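Local coordinates for protein halohydrin epoxidase A (Corynebacterium sp., PDB 4Z9F) that probably catalyses the reversible dehalogenation of vicinal halohydrins, closing them to epoxides with release of hydrogen halide, at residues Glu60-Ala65 with Ser107-Leu112. The protein carries 1 engineered substitution. Numbering follows the deposited sequence.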
loop_
_atom_site.group_PDB
_atom_site.type_symbol
_atom_site.label_atom_id
_atom_site.label_comp_id
_atom_site.label_asym_id
_atom_site.label_seq_id
_atom_site.Cartn_x
_atom_site.Cartn_y
_atom_site.Cartn_z
ATOM N N GLU C 60 14.291 15.387 23.480
ATOM C CA GLU C 60 14.132 14.511 24.637
ATOM C C GLU C 60 13.725 15.260 25.894
ATOM O O GLU C 60 13.372 14.618 26.888
ATOM C CB GLU C 60 15.429 13.750 24.909
ATOM C CG GLU C 60 16.602 14.662 25.243
ATOM C CD GLU C 60 17.547 14.877 24.072
ATOM O OE1 GLU C 60 18.772 14.716 24.263
ATOM O OE2 GLU C 60 17.076 15.199 22.959
ATOM N N ARG C 61 13.774 16.592 25.885
ATOM C CA ARG C 61 13.448 17.371 27.071
ATOM C C ARG C 61 12.095 18.063 26.993
ATOM O O ARG C 61 11.641 18.610 28.004
ATOM C CB ARG C 61 14.550 18.409 27.338
ATOM C CG ARG C 61 15.857 17.778 27.811
ATOM C CD ARG C 61 17.036 18.727 27.715
ATOM N NE ARG C 61 18.266 18.095 28.192
ATOM C CZ ARG C 61 19.326 18.761 28.643
ATOM N NH1 ARG C 61 19.320 20.090 28.676
ATOM N NH2 ARG C 61 20.398 18.096 29.057
ATOM N N LEU C 62 11.420 18.020 25.841
ATOM C CA LEU C 62 10.163 18.746 25.689
ATOM C C LEU C 62 9.063 18.203 26.588
ATOM O O LEU C 62 8.202 18.967 27.040
ATOM C CB LEU C 62 9.697 18.692 24.233
ATOM C CG LEU C 62 10.632 19.381 23.251
ATOM C CD1 LEU C 62 10.068 19.235 21.856
ATOM C CD2 LEU C 62 10.818 20.858 23.638
ATOM N N VAL C 63 9.041 16.895 26.834
ATOM C CA VAL C 63 7.942 16.339 27.615
ATOM C C VAL C 63 8.054 16.782 29.071
ATOM O O VAL C 63 7.075 17.238 29.669
ATOM C CB VAL C 63 7.894 14.806 27.481
ATOM C CG1 VAL C 63 6.920 14.214 28.481
ATOM C CG2 VAL C 63 7.486 14.412 26.060
ATOM N N ASP C 64 9.251 16.678 29.651
ATOM C CA ASP C 64 9.424 17.109 31.039
ATOM C C ASP C 64 9.149 18.605 31.181
ATOM O O ASP C 64 8.496 19.034 32.139
ATOM C CB ASP C 64 10.831 16.762 31.532
ATOM C CG ASP C 64 10.988 15.283 31.890
ATOM O OD1 ASP C 64 9.976 14.611 32.188
ATOM O OD2 ASP C 64 12.141 14.792 31.879
ATOM N N ALA C 65 9.604 19.408 30.215
ATOM C CA ALA C 65 9.308 20.840 30.245
ATOM C C ALA C 65 7.810 21.102 30.155
ATOM O O ALA C 65 7.282 21.975 30.856
ATOM C CB ALA C 65 10.039 21.557 29.113
ATOM N N SER C 107 13.143 12.401 11.223
ATOM C CA SER C 107 13.116 11.014 11.674
ATOM C C SER C 107 13.700 10.848 13.071
ATOM O O SER C 107 13.094 10.185 13.917
ATOM C CB SER C 107 13.876 10.126 10.691
ATOM O OG SER C 107 13.463 10.406 9.357
ATOM N N ILE C 108 14.881 11.416 13.319
ATOM C CA ILE C 108 15.519 11.212 14.618
ATOM C C ILE C 108 14.837 12.049 15.695
ATOM O O ILE C 108 14.502 11.542 16.774
ATOM C CB ILE C 108 17.022 11.508 14.533
ATOM C CG1 ILE C 108 17.688 10.601 13.501
ATOM C CG2 ILE C 108 17.673 11.293 15.903
ATOM C CD1 ILE C 108 17.740 9.139 13.895
ATOM N N PHE C 109 14.621 13.339 15.422
ATOM C CA PHE C 109 13.926 14.209 16.371
ATOM C C PHE C 109 12.602 13.626 16.849
ATOM O O PHE C 109 12.389 13.570 18.071
ATOM C CB PHE C 109 13.756 15.600 15.733
ATOM C CG PHE C 109 13.275 16.671 16.675
ATOM C CD1 PHE C 109 11.940 16.753 17.047
ATOM C CD2 PHE C 109 14.155 17.636 17.146
ATOM C CE1 PHE C 109 11.502 17.751 17.889
ATOM C CE2 PHE C 109 13.718 18.639 17.982
ATOM C CZ PHE C 109 12.390 18.696 18.355
ATOM N N PRO C 110 11.684 13.172 15.983
ATOM C CA PRO C 110 10.443 12.588 16.516
ATOM C C PRO C 110 10.660 11.289 17.289
ATOM O O PRO C 110 9.929 11.039 18.253
ATOM C CB PRO C 110 9.576 12.375 15.264
ATOM C CG PRO C 110 10.536 12.430 14.100
ATOM C CD PRO C 110 11.628 13.354 14.518
ATOM N N ILE C 111 11.645 10.463 16.925
ATOM C CA ILE C 111 11.897 9.235 17.685
ATOM C C ILE C 111 12.347 9.563 19.108
ATOM O O ILE C 111 11.863 8.977 20.083
ATOM C CB ILE C 111 12.928 8.355 16.959
ATOM C CG1 ILE C 111 12.257 7.605 15.807
ATOM C CG2 ILE C 111 13.566 7.366 17.933
ATOM C CD1 ILE C 111 13.234 6.884 14.905
ATOM N N LEU C 112 13.289 10.500 19.248
ATOM C CA LEU C 112 13.755 10.887 20.578
ATOM C C LEU C 112 12.632 11.506 21.396
ATOM O O LEU C 112 12.547 11.288 22.610
ATOM C CB LEU C 112 14.935 11.863 20.475
ATOM C CG LEU C 112 16.250 11.325 19.905
ATOM C CD1 LEU C 112 17.328 12.394 19.956
ATOM C CD2 LEU C 112 16.699 10.066 20.631
#
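Leu-62 and Phe-109 meet in the purely apolar part of this contact, a small worked example of how the segment 60-65 can lean on a long helix without polar bonds. CD1 of Leu-62 approaches CZ of Phe-109 at 4.2 Å, reaching the far end of the ring obliquely. Phe-109 extends that far because its ring carbon CG lies trans to the backbone N (chi1 -170°), which lets the tip of the ring come close to Leu-62 although the side chain does not set out in that direction; Pro-59 and Asp-80 also touch it. The next residue after Leu-62, Val-63, packs on Leu-113, Ser-116, Ala-117 and Pro-120, further along helix 96-123.

The second meeting pairs a carboxylate with a methyl. Glu-60 and Leu-112 run side by side in the same direction, their CA atoms 5.5 Å apart, and OE2 of Glu-60 stands 4.1 Å from CD1 of Leu-112. The glutamate chain bends at chi2 (-101°), turning its carboxylate alongside the leucine. Glu-96 of the second subunit also packs on Leu-112.

Helix 96-123 is kinked within 107-112, where Pro-110 has no N-H for the preceding turn, and the Ile-111 N to Ser-107 O bond is weak at 3.4 Å. No hydrogen bond or salt bridge crosses between the segments, which bury 146 Å² together; with no directional bond across this interface of the Rossmann-type fold, shape and packing rather than polar pairing set how they sit against each other here.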